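Local coordinates for protein alanine racemase (Actinobacillus succinogenes, PDB 3C3K) that is of unknown function but has the two-domain architecture of the periplasmic binding protein-like family, a fold also found in LacI-type regulators, at residues V13-I18 and A25-I30; R52-L57 and Q81-A86; D117-S122 and D213-G218. All coordinates share one frame; numbering follows the deposited sequence.

Contact 1 of 3, residues V13-I18 and A25-I30; sequences VMVSNI and AVVKGI
V13 and I30 meet tip to tip, and since neither side chain carries a ring, amide or other flat group, the flat surface in play is the parallel sheet itself. V13 faces helix 21-35, V15 stands beside it and touches through CG2, and M14 points to the other face. This is the beta-alpha part of the beta-alpha-beta unit made by strand 9-15, helix 21-35 and strand 39-45, in a Rossmann-like domain. Valine, branched at CB, is at home in a strand, and the two apolar ends of isoleucine let the helix present methyl groups to the core.

V13 CG1 lies 3.8 Å from I30 CD1. Its sister methyl is also engaged, V13 CG2 being 3.9 Å from I30 CG2, so both methyls of the valine meet the isoleucine. I30 can offer both ends because its CG1 stands anti to the carbonyl carbon (chi1 -75°) while CG2 takes the place anti to the backbone N. I41 of strand 39-45 packs against both V13 and I30. About one helical turn earlier V27 also faces the strand, and it is packed in addition by I18 of the second subunit. V27 CG2 approaches V15 CG2 more loosely, at 4.3 Å.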
# COMPACT_ATOMS: atom_id res chain seq x y z
N VAL B 13 -7.95 -1.15 -14.54
CA VAL B 13 -8.38 -1.61 -13.22
C VAL B 13 -8.94 -0.46 -12.40
O VAL B 13 -8.27 0.54 -12.20
CB VAL B 13 -7.22 -2.29 -12.48
CG1 VAL B 13 -7.71 -2.99 -11.21
CG2 VAL B 13 -6.51 -3.31 -13.42
N MET B 14 -10.17 -0.62 -11.91
CA MET B 14 -10.82 0.35 -11.03
C MET B 14 -10.63 -0.17 -9.62
O MET B 14 -11.30 -1.12 -9.20
CB MET B 14 -12.31 0.47 -11.39
CG MET B 14 -12.61 1.40 -12.62
SD MET B 14 -14.34 1.46 -13.30
CE MET B 14 -14.87 -0.01 -12.78
N VAL B 15 -9.74 0.47 -8.88
CA VAL B 15 -9.28 0.02 -7.57
C VAL B 15 -10.12 0.66 -6.46
O VAL B 15 -10.43 1.87 -6.51
CB VAL B 15 -7.82 0.45 -7.42
CG1 VAL B 15 -7.26 0.14 -6.05
CG2 VAL B 15 -7.00 -0.31 -8.46
N SER B 16 -10.51 -0.14 -5.46
CA SER B 16 -11.30 0.41 -4.38
C SER B 16 -10.49 1.32 -3.44
O SER B 16 -10.99 2.31 -2.96
CB SER B 16 -11.97 -0.72 -3.60
OG SER B 16 -10.98 -1.62 -3.21
N ASN B 17 -9.23 1.01 -3.18
CA ASN B 17 -8.38 1.96 -2.41
C ASN B 17 -6.93 1.60 -2.60
O ASN B 17 -6.44 0.56 -2.17
CB ASN B 17 -8.75 1.93 -0.89
CG ASN B 17 -7.96 2.92 -0.05
OD1 ASN B 17 -6.91 3.41 -0.46
ND2 ASN B 17 -8.46 3.20 1.17
N ILE B 18 -6.23 2.47 -3.26
CA ILE B 18 -4.88 2.21 -3.65
C ILE B 18 -3.94 2.10 -2.42
O ILE B 18 -2.88 1.48 -2.50
CB ILE B 18 -4.46 3.29 -4.70
CG1 ILE B 18 -3.56 2.63 -5.75
CG2 ILE B 18 -4.02 4.65 -4.03
CD1 ILE B 18 -2.91 3.61 -6.66
N ALA B 25 -1.99 -6.24 -3.68
CA ALA B 25 -1.81 -7.66 -3.91
C ALA B 25 -2.68 -8.14 -5.05
O ALA B 25 -2.23 -8.93 -5.85
CB ALA B 25 -2.13 -8.51 -2.63
N VAL B 26 -3.93 -7.67 -5.13
CA VAL B 26 -4.75 -8.07 -6.30
C VAL B 26 -4.16 -7.48 -7.60
O VAL B 26 -3.99 -8.17 -8.62
CB VAL B 26 -6.21 -7.65 -6.14
CG1 VAL B 26 -6.97 -8.06 -7.42
CG2 VAL B 26 -6.84 -8.35 -4.89
N VAL B 27 -3.79 -6.19 -7.57
CA VAL B 27 -3.10 -5.62 -8.73
C VAL B 27 -1.88 -6.39 -9.19
O VAL B 27 -1.67 -6.56 -10.40
CB VAL B 27 -2.80 -4.19 -8.53
CG1 VAL B 27 -2.00 -3.64 -9.68
CG2 VAL B 27 -4.12 -3.45 -8.40
N LYS B 28 -1.06 -6.83 -8.25
CA LYS B 28 0.07 -7.61 -8.60
C LYS B 28 -0.28 -8.84 -9.47
O LYS B 28 0.42 -9.15 -10.44
CB LYS B 28 0.83 -8.06 -7.34
CG LYS B 28 2.21 -8.66 -7.69
CD LYS B 28 3.02 -9.10 -6.43
CE LYS B 28 4.33 -9.89 -6.81
NZ LYS B 28 4.95 -9.26 -8.02
N GLY B 29 -1.33 -9.57 -9.09
CA GLY B 29 -1.74 -10.76 -9.82
C GLY B 29 -2.34 -10.36 -11.16
O GLY B 29 -2.12 -11.00 -12.18
N ILE B 30 -3.10 -9.26 -11.16
CA ILE B 30 -3.61 -8.76 -12.42
C ILE B 30 -2.44 -8.58 -13.40
O ILE B 30 -2.49 -9.12 -14.53
CB ILE B 30 -4.45 -7.47 -12.23
CG1 ILE B 30 -5.80 -7.85 -11.63
CG2 ILE B 30 -4.66 -6.76 -13.52
CD1 ILE B 30 -6.62 -6.66 -11.07

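Contact 2 of 3, residues R52-L57 and Q81-A86; sequences RSRSCL and QNIIGA
L57, at the C-terminal end of helix 50-56, faces I83 in helix 77-84, and here the two backbones come nearest, with 7.4 Å between L57 CA and I83 CA. L57 is gripped by I83 and I84 together. L57 CB rests on I83 CG2 at 3.8 Å, near the root of its side chain, while the far end crosses I84 obliquely and brings L57 CD1 to 4.0 Å from I84 CD1. The chi1 of -53° turns the long branch of I84 toward the leucine, although its first bond does not aim that way.

These are neighbouring helices on one side of the six-stranded parallel sheet of a Rossmann-like domain. A leucine fits the joint because it can also reach down to L12 and M14 of strand 9-15, and I84 in turn lies on W89 of strand 89-92. Nearer the surface the other branch of I83 serves R54: the two side chains cross at about a right angle, and R54 CG sits 4.0 Å from I83 CD1. Arginine suits this exposed edge of the contact, since its CG lies against the end of the isoleucine while the extended chain carries the guanidinium group onward.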
# COMPACT_ATOMS: atom_id res chain seq x y z
N ARG B 52 -15.66 9.60 -10.38
CA ARG B 52 -14.37 9.04 -10.81
C ARG B 52 -14.54 7.88 -11.79
O ARG B 52 -13.86 7.80 -12.78
CB ARG B 52 -13.57 8.54 -9.62
CG ARG B 52 -12.84 9.60 -8.92
CD ARG B 52 -11.89 9.00 -7.90
NE ARG B 52 -11.44 10.02 -6.97
CZ ARG B 52 -10.94 9.79 -5.75
NH1 ARG B 52 -10.81 8.55 -5.28
NH2 ARG B 52 -10.56 10.83 -5.00
N SER B 53 -15.46 6.96 -11.50
CA SER B 53 -15.67 5.80 -12.34
C SER B 53 -16.10 6.19 -13.73
O SER B 53 -15.55 5.70 -14.72
CB SER B 53 -16.76 4.94 -11.77
OG SER B 53 -16.42 4.61 -10.45
N ARG B 54 -17.11 7.05 -13.80
CA ARG B 54 -17.61 7.49 -15.09
C ARG B 54 -16.50 8.09 -15.92
O ARG B 54 -16.41 7.89 -17.16
CB ARG B 54 -18.73 8.51 -14.88
CG ARG B 54 -20.02 7.84 -14.55
CD ARG B 54 -21.22 8.82 -14.43
NE ARG B 54 -22.40 7.97 -14.27
CZ ARG B 54 -23.47 8.24 -13.52
NH1 ARG B 54 -23.57 9.38 -12.84
NH2 ARG B 54 -24.45 7.34 -13.47
N SER B 55 -15.64 8.84 -15.25
CA SER B 55 -14.59 9.54 -15.95
C SER B 55 -13.55 8.58 -16.51
O SER B 55 -13.15 8.67 -17.66
CB SER B 55 -14.03 10.65 -15.03
OG SER B 55 -12.68 10.86 -15.26
N CYS B 56 -13.12 7.61 -15.73
CA CYS B 56 -12.02 6.79 -16.22
C CYS B 56 -12.58 5.88 -17.28
O CYS B 56 -11.84 5.39 -18.11
CB CYS B 56 -11.29 6.04 -15.09
SG CYS B 56 -12.29 4.79 -14.34
N LEU B 57 -13.90 5.68 -17.29
CA LEU B 57 -14.52 4.80 -18.30
C LEU B 57 -14.60 5.40 -19.71
O LEU B 57 -14.86 4.67 -20.66
CB LEU B 57 -15.87 4.17 -17.82
CG LEU B 57 -15.80 3.06 -16.75
CD1 LEU B 57 -17.19 2.76 -16.24
CD2 LEU B 57 -15.11 1.76 -17.19
N GLN B 81 -23.62 -0.04 -16.19
CA GLN B 81 -23.91 -1.09 -17.16
C GLN B 81 -24.12 -0.44 -18.54
O GLN B 81 -23.71 -0.98 -19.57
CB GLN B 81 -25.05 -2.00 -16.68
CG GLN B 81 -26.47 -1.69 -17.13
CD GLN B 81 -27.53 -2.11 -16.07
OE1 GLN B 81 -28.42 -1.30 -15.72
NE2 GLN B 81 -27.40 -3.34 -15.54
N ASN B 82 -24.66 0.78 -18.53
CA ASN B 82 -24.90 1.44 -19.78
C ASN B 82 -23.63 1.91 -20.46
O ASN B 82 -23.59 2.01 -21.68
CB ASN B 82 -25.86 2.58 -19.60
CG ASN B 82 -27.29 2.10 -19.53
OD1 ASN B 82 -27.70 1.18 -20.26
ND2 ASN B 82 -28.04 2.67 -18.62
N ILE B 83 -22.60 2.20 -19.68
CA ILE B 83 -21.33 2.61 -20.28
C ILE B 83 -20.60 1.37 -20.78
O ILE B 83 -20.02 1.39 -21.86
CB ILE B 83 -20.42 3.43 -19.30
CG1 ILE B 83 -21.04 4.81 -18.98
CG2 ILE B 83 -19.02 3.60 -19.88
CD1 ILE B 83 -20.47 5.42 -17.73
N ILE B 84 -20.58 0.32 -19.99
CA ILE B 84 -19.75 -0.85 -20.30
C ILE B 84 -20.39 -1.82 -21.31
O ILE B 84 -19.69 -2.42 -22.10
CB ILE B 84 -19.36 -1.58 -18.99
CG1 ILE B 84 -18.72 -0.55 -18.03
CG2 ILE B 84 -18.41 -2.78 -19.30
CD1 ILE B 84 -18.16 -1.05 -16.71
N GLY B 85 -21.72 -1.99 -21.28
CA GLY B 85 -22.39 -2.81 -22.30
C GLY B 85 -21.76 -4.18 -22.35
O GLY B 85 -21.57 -4.84 -21.33
N ALA B 86 -21.39 -4.60 -23.56
CA ALA B 86 -20.78 -5.88 -23.81
C ALA B 86 -19.25 -5.87 -23.67
O ALA B 86 -18.60 -6.91 -23.89
CB ALA B 86 -21.12 -6.29 -25.21

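Contact 3 of 3, residues D117-S122 and D213-G218; sequences DQLVKS and DVAVVG
A215 and V217, two residues apart on strand 215-217, both rest on a single methyl of helix 108-121, CD2 of L119. The segment begins with D213, whose OD2 accepts a hydrogen bond from S209 N and so anchors the loop before the strand. V214 packs on I188 and L203. A215 is the first to face helix 108-121: the nearest CA pair is here, 8.1 Å between L119 CA and A215 CA, and the short alanine side chain meets the leucine directly, A215 CB lying 4.0 Å from L119 CD2. V216 points the other way, into A196, I200 and L203 of helix 193-205, so the strand is sandwiched between helices, as in the Rossmann-like second domain of periplasmic binding proteins. V217 returns to the first face, and its CG2 meets L119 CD2 at 3.9 Å, the two side chains sliding past each other in opposite directions. Valine fits a strand covered on both faces, and here chi1 of 174° sets CG2 anti to the carbonyl carbon, on the side where L119 lies.

Behind L119 the helix is closing. S122 OG donates to L119 O at 3.0 Å, with a C=O...donor angle of 123° and the oxygen tilted 29° from the carbonyl plane, while S122 N bonds to Q118 O. The serine hydroxyl thus engages a carbonyl in the last turn. Across the interface itself the chemistry is purely aliphatic: the fit of methyl groups and the exclusion of water, rather than any directional bond, contribute to packing this helix on the sheet.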
# COMPACT_ATOMS: atom_id res chain seq x y z
N ASP B 117 -17.04 -18.59 15.13
CA ASP B 117 -17.06 -19.90 15.76
C ASP B 117 -15.74 -20.20 16.46
O ASP B 117 -15.78 -20.80 17.52
CB ASP B 117 -17.34 -21.03 14.77
CG ASP B 117 -18.72 -20.99 14.22
OD1 ASP B 117 -19.60 -20.27 14.75
OD2 ASP B 117 -18.92 -21.70 13.23
N GLN B 118 -14.59 -19.81 15.88
CA GLN B 118 -13.30 -20.11 16.48
C GLN B 118 -13.08 -19.32 17.76
O GLN B 118 -12.65 -19.87 18.75
CB GLN B 118 -12.14 -19.82 15.54
CG GLN B 118 -12.15 -20.62 14.26
CD GLN B 118 -12.60 -22.01 14.47
OE1 GLN B 118 -11.92 -22.80 15.13
NE2 GLN B 118 -13.73 -22.36 13.86
N LEU B 119 -13.37 -18.03 17.73
CA LEU B 119 -13.37 -17.25 18.96
C LEU B 119 -14.25 -17.86 20.07
O LEU B 119 -13.83 -17.92 21.19
CB LEU B 119 -13.68 -15.76 18.71
CG LEU B 119 -12.65 -15.03 17.86
CD1 LEU B 119 -13.25 -13.74 17.26
CD2 LEU B 119 -11.37 -14.73 18.65
N VAL B 120 -15.45 -18.30 19.75
CA VAL B 120 -16.35 -18.89 20.77
C VAL B 120 -15.82 -20.22 21.29
O VAL B 120 -15.90 -20.47 22.49
CB VAL B 120 -17.77 -19.06 20.20
CG1 VAL B 120 -18.67 -20.08 21.03
CG2 VAL B 120 -18.45 -17.71 20.07
N LYS B 121 -15.20 -21.03 20.42
CA LYS B 121 -14.58 -22.26 20.83
C LYS B 121 -13.47 -22.01 21.82
O LYS B 121 -13.21 -22.81 22.71
CB LYS B 121 -13.98 -23.01 19.61
CG LYS B 121 -14.87 -24.12 19.04
CD LYS B 121 -14.21 -24.84 17.86
CE LYS B 121 -13.03 -25.71 18.34
NZ LYS B 121 -13.07 -27.12 17.79
N SER B 122 -12.74 -20.92 21.63
CA SER B 122 -11.61 -20.65 22.49
C SER B 122 -12.10 -20.01 23.78
O SER B 122 -11.29 -19.66 24.60
CB SER B 122 -10.58 -19.79 21.78
OG SER B 122 -10.97 -18.43 21.84
N ASP B 213 -6.60 -11.13 27.80
CA ASP B 213 -7.70 -10.22 28.10
C ASP B 213 -8.63 -10.02 26.88
O ASP B 213 -9.85 -10.03 27.03
CB ASP B 213 -7.16 -8.88 28.52
CG ASP B 213 -6.45 -8.94 29.87
OD1 ASP B 213 -6.93 -9.67 30.76
OD2 ASP B 213 -5.38 -8.34 30.02
N VAL B 214 -8.02 -9.72 25.73
CA VAL B 214 -8.75 -9.41 24.50
C VAL B 214 -7.97 -10.03 23.30
O VAL B 214 -6.81 -9.71 23.04
CB VAL B 214 -8.91 -7.93 24.27
CG1 VAL B 214 -9.73 -7.64 22.98
CG2 VAL B 214 -9.60 -7.19 25.51
N ALA B 215 -8.64 -10.93 22.61
CA ALA B 215 -8.14 -11.59 21.42
C ALA B 215 -8.38 -10.61 20.25
O ALA B 215 -9.33 -9.84 20.30
CB ALA B 215 -8.95 -12.81 21.20
N VAL B 216 -7.55 -10.66 19.21
CA VAL B 216 -7.74 -9.86 17.97
C VAL B 216 -7.66 -10.77 16.76
O VAL B 216 -6.76 -11.62 16.68
CB VAL B 216 -6.69 -8.70 17.84
CG1 VAL B 216 -6.98 -7.83 16.60
CG2 VAL B 216 -6.64 -7.82 19.11
N VAL B 217 -8.58 -10.60 15.81
CA VAL B 217 -8.55 -11.28 14.52
C VAL B 217 -8.73 -10.21 13.44
O VAL B 217 -9.52 -9.26 13.58
CB VAL B 217 -9.66 -12.39 14.41
CG1 VAL B 217 -9.73 -13.01 12.96
CG2 VAL B 217 -9.42 -13.46 15.47
N GLY B 218 -7.92 -10.33 12.39
CA GLY B 218 -8.05 -9.42 11.23
C GLY B 218 -8.65 -10.04 9.97
O GLY B 218 -9.43 -10.99 10.02

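How the contacts relate
Contacts 1 and 2 lie in one domain, on opposite faces of strand 9-15, and they touch through M14, where M14 CG lies 3.8 Å from C56 SG and M14 SD 4.0 Å from L57 CD2. Their centres are 18 Å apart, and residues of both segment pairs also reach the second subunit. Contact 3 is in the other domain, on the opposite side of the chain's centre, with its own four-stranded parallel sheet. Its centre lies 30 Å from that of contact 1 and 42 Å from that of contact 2, and its nearest atoms stay about 14 Å and 24 Å away respectively.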